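Local coordinates for phospholipase C-beta (PLC-beta) (Sepia officinalis, PDB 3QR0), which is a multidomain phospholipase C-beta that joins a PH domain, EF-hand-like helices, a TIM-barrel-type core holding a calcium ion, and a C2 domain in one chain, at residues Gln151-Trp155 with Gly759-Val763; Leu181-Asp187 with Phe661-Gln666; Asp187-Ile191 with Asn695-Pro699. All coordinates share one frame; numbering follows the deposited sequence.

Contact 1 of 3, residues Gln151-Trp155 with Gly759-Val763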
loop_
_atom_site.group_PDB
_atom_site.type_symbol
_atom_site.label_atom_id
_atom_site.label_comp_id
_atom_site.label_asym_id
_atom_site.label_seq_id
_atom_site.Cartn_x
_atom_site.Cartn_y
_atom_site.Cartn_z
ATOM N N GLN A 151 -5.765 9.611 13.963
ATOM C CA GLN A 151 -4.749 10.312 14.750
ATOM C C GLN A 151 -4.786 10.017 16.255
ATOM O O GLN A 151 -3.725 9.936 16.881
ATOM C CB GLN A 151 -4.827 11.820 14.518
ATOM C CG GLN A 151 -3.575 12.560 14.957
ATOM C CD GLN A 151 -3.660 14.043 14.687
ATOM O OE1 GLN A 151 -3.652 14.858 15.617
ATOM N NE2 GLN A 151 -3.752 14.409 13.412
ATOM N N LEU A 152 -5.979 9.856 16.834
ATOM C CA LEU A 152 -6.094 9.489 18.257
ATOM C C LEU A 152 -5.445 8.130 18.534
ATOM O O LEU A 152 -4.803 7.940 19.567
ATOM C CB LEU A 152 -7.554 9.463 18.722
ATOM C CG LEU A 152 -7.777 9.276 20.229
ATOM C CD1 LEU A 152 -7.295 10.497 21.007
ATOM C CD2 LEU A 152 -9.252 9.001 20.530
ATOM N N GLY A 153 -5.621 7.188 17.611
ATOM C CA GLY A 153 -4.931 5.902 17.684
ATOM C C GLY A 153 -3.418 6.036 17.637
ATOM O O GLY A 153 -2.704 5.293 18.319
ATOM N N GLU A 154 -2.919 6.975 16.834
ATOM C CA GLU A 154 -1.480 7.235 16.774
ATOM C C GLU A 154 -0.979 7.919 18.040
ATOM O O GLU A 154 0.170 7.727 18.439
ATOM C CB GLU A 154 -1.109 8.069 15.546
ATOM C CG GLU A 154 -1.197 7.307 14.227
ATOM C CD GLU A 154 -0.125 6.219 14.069
ATOM O OE1 GLU A 154 0.824 6.145 14.884
ATOM O OE2 GLU A 154 -0.246 5.423 13.117
ATOM N N TRP A 155 -1.844 8.718 18.659
ATOM C CA TRP A 155 -1.530 9.354 19.928
ATOM C C TRP A 155 -1.438 8.281 21.014
ATOM O O TRP A 155 -0.553 8.335 21.866
ATOM C CB TRP A 155 -2.592 10.396 20.274
ATOM C CG TRP A 155 -2.169 11.384 21.311
ATOM C CD1 TRP A 155 -2.758 11.602 22.523
ATOM C CD2 TRP A 155 -1.071 12.296 21.227
ATOM N NE1 TRP A 155 -2.092 12.594 23.201
ATOM C CE2 TRP A 155 -1.051 13.037 22.429
ATOM C CE3 TRP A 155 -0.097 12.556 20.256
ATOM C CZ2 TRP A 155 -0.099 14.023 22.687
ATOM C CZ3 TRP A 155 0.848 13.542 20.508
ATOM C CH2 TRP A 155 0.838 14.263 21.719
ATOM N N GLY A 759 3.054 7.761 11.022
ATOM C CA GLY A 759 2.729 7.834 12.445
ATOM C C GLY A 759 1.774 8.987 12.708
ATOM O O GLY A 759 0.685 9.052 12.131
ATOM N N LEU A 760 2.194 9.913 13.563
ATOM C CA LEU A 760 1.359 11.059 13.935
ATOM C C LEU A 760 1.120 12.050 12.793
ATOM O O LEU A 760 0.133 12.787 12.823
ATOM C CB LEU A 760 1.980 11.796 15.128
ATOM C CG LEU A 760 1.854 11.097 16.483
ATOM C CD1 LEU A 760 2.762 11.757 17.513
ATOM C CD2 LEU A 760 0.417 11.131 16.941
ATOM N N ALA A 761 2.011 12.075 11.799
ATOM C CA ALA A 761 1.907 13.038 10.698
ATOM C C ALA A 761 0.556 12.911 10.010
ATOM O O ALA A 761 0.207 11.839 9.510
ATOM C CB ALA A 761 3.049 12.852 9.687
ATOM N N SER A 762 -0.202 14.006 10.004
ATOM C CA SER A 762 -1.566 14.013 9.487
ATOM C C SER A 762 -1.913 15.356 8.855
ATOM O O SER A 762 -1.364 16.386 9.231
ATOM C CB SER A 762 -2.571 13.747 10.611
ATOM O OG SER A 762 -2.254 12.569 11.338
ATOM N N VAL A 763 -2.824 15.316 7.891
ATOM C CA VAL A 763 -3.460 16.520 7.362
ATOM C C VAL A 763 -4.903 16.521 7.853
ATOM O O VAL A 763 -5.550 15.471 7.890
ATOM C CB VAL A 763 -3.405 16.563 5.820
ATOM C CG1 VAL A 763 -4.342 17.640 5.259
ATOM C CG2 VAL A 763 -1.976 16.822 5.353
#

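Contact 2 of 3, residues Leu181-Asp187 with Phe661-Gln666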
loop_
_atom_site.group_PDB
_atom_site.type_symbol
_atom_site.label_atom_id
_atom_site.label_comp_id
_atom_site.label_asym_id
_atom_site.label_seq_id
_atom_site.Cartn_x
_atom_site.Cartn_y
_atom_site.Cartn_z
ATOM N N LEU A 181 8.873 13.431 20.288
ATOM C CA LEU A 181 8.107 14.448 19.555
ATOM C C LEU A 181 8.949 15.405 18.704
ATOM O O LEU A 181 8.527 15.771 17.606
ATOM C CB LEU A 181 7.228 15.260 20.519
ATOM C CG LEU A 181 6.043 14.527 21.159
ATOM C CD1 LEU A 181 5.381 15.399 22.215
ATOM C CD2 LEU A 181 5.023 14.097 20.114
ATOM N N SER A 182 10.116 15.827 19.191
ATOM C CA SER A 182 10.892 16.844 18.465
ATOM C C SER A 182 12.381 16.900 18.822
ATOM O O SER A 182 12.780 16.590 19.948
ATOM C CB SER A 182 10.270 18.228 18.687
ATOM O OG SER A 182 10.807 19.184 17.790
ATOM N N LYS A 183 13.183 17.300 17.835
ATOM C CA LYS A 183 14.604 17.594 18.018
ATOM C C LYS A 183 14.859 19.104 18.043
ATOM O O LYS A 183 16.001 19.537 18.203
ATOM C CB LYS A 183 15.424 16.965 16.885
ATOM C CG LYS A 183 15.306 15.450 16.797
ATOM C CD LYS A 183 16.090 14.887 15.612
ATOM C CE LYS A 183 16.062 13.364 15.602
ATOM N NZ LYS A 183 16.798 12.792 14.435
ATOM N N ASP A 184 13.796 19.897 17.893
ATOM C CA ASP A 184 13.904 21.354 17.819
ATOM C C ASP A 184 13.769 21.999 19.202
ATOM O O ASP A 184 12.917 21.605 19.998
ATOM C CB ASP A 184 12.831 21.904 16.877
ATOM C CG ASP A 184 12.961 23.395 16.650
ATOM O OD1 ASP A 184 13.617 23.788 15.662
ATOM O OD2 ASP A 184 12.415 24.172 17.461
ATOM N N LYS A 185 14.608 23.002 19.464
ATOM C CA LYS A 185 14.659 23.664 20.774
ATOM C C LYS A 185 13.376 24.426 21.122
ATOM O O LYS A 185 12.914 24.370 22.266
ATOM C CB LYS A 185 15.875 24.602 20.862
ATOM C CG LYS A 185 15.847 25.793 19.904
ATOM C CD LYS A 185 17.178 26.531 19.885
ATOM C CE LYS A 185 17.165 27.655 18.856
ATOM N NZ LYS A 185 18.420 28.454 18.878
ATOM N N ASP A 186 12.804 25.127 20.144
ATOM C CA ASP A 186 11.572 25.887 20.363
ATOM C C ASP A 186 10.390 24.958 20.630
ATOM O O ASP A 186 9.556 25.236 21.492
ATOM C CB ASP A 186 11.259 26.793 19.166
ATOM C CG ASP A 186 12.277 27.912 18.984
ATOM O OD1 ASP A 186 12.982 28.260 19.958
ATOM O OD2 ASP A 186 12.366 28.455 17.861
ATOM N N ASP A 187 10.328 23.855 19.891
ATOM C CA ASP A 187 9.256 22.871 20.057
ATOM C C ASP A 187 9.373 22.123 21.385
ATOM O O ASP A 187 8.363 21.786 22.006
ATOM C CB ASP A 187 9.251 21.887 18.885
ATOM C CG ASP A 187 8.922 22.557 17.560
ATOM O OD1 ASP A 187 8.805 23.805 17.524
ATOM O OD2 ASP A 187 8.786 21.836 16.548
ATOM N N PHE A 661 2.205 17.318 13.251
ATOM C CA PHE A 661 3.365 16.452 13.445
ATOM C C PHE A 661 4.009 16.017 12.142
ATOM O O PHE A 661 4.301 14.842 11.951
ATOM C CB PHE A 661 2.979 15.226 14.273
ATOM C CG PHE A 661 2.383 15.561 15.600
ATOM C CD1 PHE A 661 3.154 16.155 16.585
ATOM C CD2 PHE A 661 1.054 15.278 15.870
ATOM C CE1 PHE A 661 2.608 16.466 17.820
ATOM C CE2 PHE A 661 0.506 15.579 17.101
ATOM C CZ PHE A 661 1.282 16.177 18.076
ATOM N N LEU A 662 4.223 16.972 11.245
ATOM C CA LEU A 662 4.879 16.673 9.976
ATOM C C LEU A 662 6.346 16.307 10.164
ATOM O O LEU A 662 6.892 15.541 9.376
ATOM C CB LEU A 662 4.769 17.853 9.013
ATOM C CG LEU A 662 3.369 18.159 8.490
ATOM C CD1 LEU A 662 3.456 19.293 7.481
ATOM C CD2 LEU A 662 2.715 16.920 7.867
ATOM N N SER A 663 6.982 16.850 11.201
ATOM C CA SER A 663 8.417 16.666 11.387
ATOM C C SER A 663 8.883 16.915 12.819
ATOM O O SER A 663 8.226 17.619 13.593
ATOM C CB SER A 663 9.174 17.599 10.439
ATOM O OG SER A 663 10.569 17.508 10.651
ATOM N N ASP A 664 10.044 16.349 13.146
ATOM C CA ASP A 664 10.684 16.567 14.447
ATOM C C ASP A 664 11.530 17.850 14.482
ATOM O O ASP A 664 12.111 18.186 15.519
ATOM C CB ASP A 664 11.523 15.343 14.864
ATOM C CG ASP A 664 12.416 14.817 13.745
ATOM O OD1 ASP A 664 12.852 15.612 12.886
ATOM O OD2 ASP A 664 12.679 13.594 13.725
ATOM N N LYS A 665 11.596 18.558 13.354
ATOM C CA LYS A 665 12.266 19.860 13.274
ATOM C C LYS A 665 11.330 20.902 12.663
ATOM O O LYS A 665 10.282 20.558 12.117
ATOM C CB LYS A 665 13.572 19.762 12.471
ATOM C CG LYS A 665 13.447 19.063 11.117
ATOM C CD LYS A 665 14.773 19.060 10.357
ATOM C CE LYS A 665 14.626 18.432 8.969
ATOM N NZ LYS A 665 15.730 18.841 8.045
ATOM N N GLN A 666 11.705 22.174 12.775
ATOM C CA GLN A 666 10.897 23.268 12.232
ATOM C C GLN A 666 11.087 23.374 10.725
ATOM O O GLN A 666 12.016 24.038 10.261
ATOM C CB GLN A 666 11.245 24.609 12.896
ATOM C CG GLN A 666 10.535 24.849 14.218
ATOM C CD GLN A 666 10.724 26.258 14.748
ATOM O OE1 GLN A 666 11.642 26.974 14.344
ATOM N NE2 GLN A 666 9.846 26.666 15.656
HETATM O O HOH W 1 6.637 17.799 15.993
#

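Contact 3 of 3, residues Asp187-Ile191 with Asn695-Pro699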
loop_
_atom_site.group_PDB
_atom_site.type_symbol
_atom_site.label_atom_id
_atom_site.label_comp_id
_atom_site.label_asym_id
_atom_site.label_seq_id
_atom_site.Cartn_x
_atom_site.Cartn_y
_atom_site.Cartn_z
ATOM N N ASP A 187 10.328 23.855 19.891
ATOM C CA ASP A 187 9.256 22.871 20.057
ATOM C C ASP A 187 9.373 22.123 21.385
ATOM O O ASP A 187 8.363 21.786 22.006
ATOM C CB ASP A 187 9.251 21.887 18.885
ATOM C CG ASP A 187 8.922 22.557 17.560
ATOM O OD1 ASP A 187 8.805 23.805 17.524
ATOM O OD2 ASP A 187 8.786 21.836 16.548
ATOM N N ARG A 188 10.608 21.867 21.814
ATOM C CA ARG A 188 10.860 21.263 23.121
ATOM C C ARG A 188 10.396 22.182 24.250
ATOM O O ARG A 188 9.921 21.708 25.284
ATOM C CB ARG A 188 12.346 20.921 23.281
ATOM C CG ARG A 188 12.749 19.661 22.544
ATOM C CD ARG A 188 14.252 19.517 22.436
ATOM N NE ARG A 188 14.614 18.133 22.133
ATOM C CZ ARG A 188 14.860 17.184 23.038
ATOM N NH1 ARG A 188 14.807 17.441 24.344
ATOM N NH2 ARG A 188 15.171 15.960 22.630
ATOM N N ALA A 189 10.528 23.491 24.041
ATOM C CA ALA A 189 10.018 24.487 24.985
ATOM C C ALA A 189 8.490 24.460 25.039
ATOM O O ALA A 189 7.902 24.589 26.116
ATOM C CB ALA A 189 10.514 25.884 24.612
ATOM N N ARG A 190 7.851 24.302 23.877
ATOM C CA ARG A 190 6.391 24.185 23.809
ATOM C C ARG A 190 5.922 22.961 24.588
ATOM O O ARG A 190 4.964 23.032 25.362
ATOM C CB ARG A 190 5.907 24.084 22.360
ATOM C CG ARG A 190 6.050 25.366 21.552
ATOM C CD ARG A 190 5.485 25.197 20.143
ATOM N NE ARG A 190 4.039 24.969 20.158
ATOM C CZ ARG A 190 3.295 24.712 19.084
ATOM N NH1 ARG A 190 3.845 24.643 17.877
ATOM N NH2 ARG A 190 1.986 24.522 19.219
ATOM N N ILE A 191 6.616 21.845 24.385
ATOM C CA ILE A 191 6.306 20.604 25.082
ATOM C C ILE A 191 6.399 20.786 26.600
ATOM O O ILE A 191 5.487 20.396 27.324
ATOM C CB ILE A 191 7.217 19.448 24.602
ATOM C CG1 ILE A 191 6.822 19.032 23.179
ATOM C CG2 ILE A 191 7.124 18.259 25.547
ATOM C CD1 ILE A 191 7.877 18.221 22.459
ATOM N N ASN A 695 7.322 25.581 10.866
ATOM C CA ASN A 695 6.374 24.894 11.735
ATOM C C ASN A 695 6.170 23.472 11.235
ATOM O O ASN A 695 5.496 23.251 10.232
ATOM C CB ASN A 695 5.043 25.652 11.789
ATOM C CG ASN A 695 4.105 25.134 12.878
ATOM O OD1 ASN A 695 4.351 24.093 13.496
ATOM N ND2 ASN A 695 3.016 25.863 13.110
ATOM N N GLY A 696 6.780 22.518 11.929
ATOM C CA GLY A 696 6.612 21.105 11.626
ATOM C C GLY A 696 5.605 20.422 12.534
ATOM O O GLY A 696 5.326 19.237 12.355
ATOM N N MET A 697 5.057 21.166 13.498
ATOM C CA MET A 697 4.217 20.588 14.551
ATOM C C MET A 697 2.726 20.815 14.302
ATOM O O MET A 697 1.930 19.883 14.417
ATOM C CB MET A 697 4.623 21.154 15.919
ATOM C CG MET A 697 3.915 20.525 17.117
ATOM S SD MET A 697 4.671 20.992 18.699
ATOM C CE MET A 697 6.091 19.895 18.726
ATOM N N ASP A 698 2.345 22.045 13.968
ATOM C CA ASP A 698 0.936 22.357 13.739
ATOM C C ASP A 698 0.706 23.499 12.740
ATOM O O ASP A 698 0.060 24.485 13.070
ATOM C CB ASP A 698 0.228 22.629 15.079
ATOM C CG ASP A 698 0.814 23.813 15.847
ATOM O OD1 ASP A 698 1.829 24.396 15.417
ATOM O OD2 ASP A 698 0.241 24.163 16.900
ATOM N N PRO A 699 1.214 23.351 11.502
ATOM C CA PRO A 699 0.998 24.385 10.485
ATOM C C PRO A 699 -0.485 24.558 10.163
ATOM O O PRO A 699 -1.201 23.566 10.054
ATOM C CB PRO A 699 1.754 23.845 9.264
ATOM C CG PRO A 699 1.828 22.363 9.479
ATOM C CD PRO A 699 1.967 22.200 10.963
HETATM O O HOH W 2 7.593 23.182 14.588
#

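Contact 1 of 3, residues Gln151-Trp155 with Gly759-Val763
The first turn of helix 151-165 sets E154 against L760, their CA atoms 5.5 Å apart, where the chain turns a corner at G759 and L760 before strand 761-771. L760 gives the largest single share of the buried surface. Its CD2 methyl lies at the edge of the W155 indole, in the ring plane and 3.6 Å from CE3, while CD1 leans toward CE3 and CZ3. The indole reaches this methyl because its CG stands anti to the backbone N (chi1 -162°), and its NE1 is hydrogen-bonded to F218 O. E154 CG, anti to its carbonyl carbon (chi1 -72°), lies 3.3 Å from G759 O; the bend at chi2 then brings the carboxylate alongside G759, and OE2 forms a salt bridge with K149. The contact thus seats the corner leading into an inner strand of a four-stranded antiparallel sheet of the C2 beta sandwich against helix 151-165, which packs on the EF-hand-like helix 215-225. At the start of the helix, extended Q151 brings NE2 to 3.1 Å from CB of S762, with OE1 hydrogen-bonded to Y222 OH and NE2 to Q660 OE1. S762 OG donates to L760 O at 2.8 Å from above the carbonyl plane.

Contact 2 of 3, residues Leu181-Asp187 with Phe661-Gln666
S182 and K183 close on a single acceptor, the carbonyl O of D664, from different directions. The K183 backbone N lies in the carbonyl plane, on a lone pair, and donates over 2.7 Å along a fairly straight path. The S182 hydroxyl comes instead from above that plane, its OG donating to D664 O over 2.8 Å; with OG anti to the backbone N (chi1 -168°), it is swung over the oxygen. D184 N adds a weak third bond. Beyond this point K183 and D664 run side by side and point the same way, so that K183 CE passes 3.9 Å from D664 OD2 and the opposite charges are near each other without forming a salt bridge.

Q666 lies across three acidic side chains at the start of helix 185-198. Its CG is 3.6 Å from D184 OD1, and the D184 carboxylate and Q666 amide planes are only 27° apart. Against D187 the amide is turned much more steeply, by 66°, and D186 crosses the glutamine at about a right angle. D184 is the N-cap of this helix: its OD2 accepts from D187 N on the anti lone pair and, weakly, from D186 N. At the start of both segments, L181 CD2 meets F661 CE1 obliquely at 4.1 Å, and a water donates to both L181 O and S663 O. S663 OG in turn accepts from K665 N in an ST turn within the C2-domain loop that faces the EF-hand-like helices. The direct hydrogen bonds between the segments therefore converge on one backbone oxygen, while the acidic groups meet Q666 by packing and no salt bridge joins the two segments.

Contact 3 of 3, residues Asp187-Ile191 with Asn695-Pro699
D698 CG sits between its own backbone N and carbonyl carbon (chi1 61°), and R190 runs extended through chi2 and bends at chi3 (65°), which turns its guanidinium toward D698 from the opposite direction. The arginine grips the carboxylate end-on with both terminal nitrogens. NH2 donates to D698 OD2 over 2.9 Å and NH1 to D698 OD1 over 3.2 Å, both nearly straight. The oxygens lie close to the guanidinium plane, yet the nitrogens meet them from above the carboxylate plane, since the two groups are turned 40° apart. NH2 of R190 also donates to the carbonyl of L225, while D698 OD2 accepts from E227 N, which fixes the pair beside the end of helix 215-225.

M697 carries the apolar share. Its SD rests over one face of the guanidinium, offset toward the rim, at 3.8 Å from R190 NH1. A bend at the last torsion then sends CE against CB of D187, 3.7 Å away, and more loosely toward CD1 of I191. A water donates to D187 OD2 and accepts from G696 N, joining the helix to the loop backbone.

N695 holds the carboxylate on the face away from R190 NH1. Its ND2 donates to D698 OD1 over 3.0 Å, so that oxygen is held between two donors. The same amide's OD1 accepts from M697 N and, at 2.9 Å, from D698 N, both on one face of its plane. These two bonds make an Asx turn and an Asx motif, through which a C2-domain loop presents its aspartate to an arginine on a helix of the EF-hand-like region.

How the contacts relate
Followed from the N terminus, the chain enters contact 1 at helix 151-165, reaches contact 2 at residues 181-187 and then contact 3 on helix 185-198. The rest of the EF-hand-like region and the TIM-barrel-type domain follow before the C2 domain supplies the partners, first 661-666, then 695-699 and last 759-763. Contact 1 thus closes the longest loop and encloses the other two, whereas contacts 2 and 3 cross. These two share D187, and their C2 loops are joined through probable hydrogen bonds from F661 N to M697 O and from S663 N to G696 O. Contact 1 meets contact 2 where F661 packs on W155 and L760. Together the three tie the EF-hand-like helices to the C2 domain.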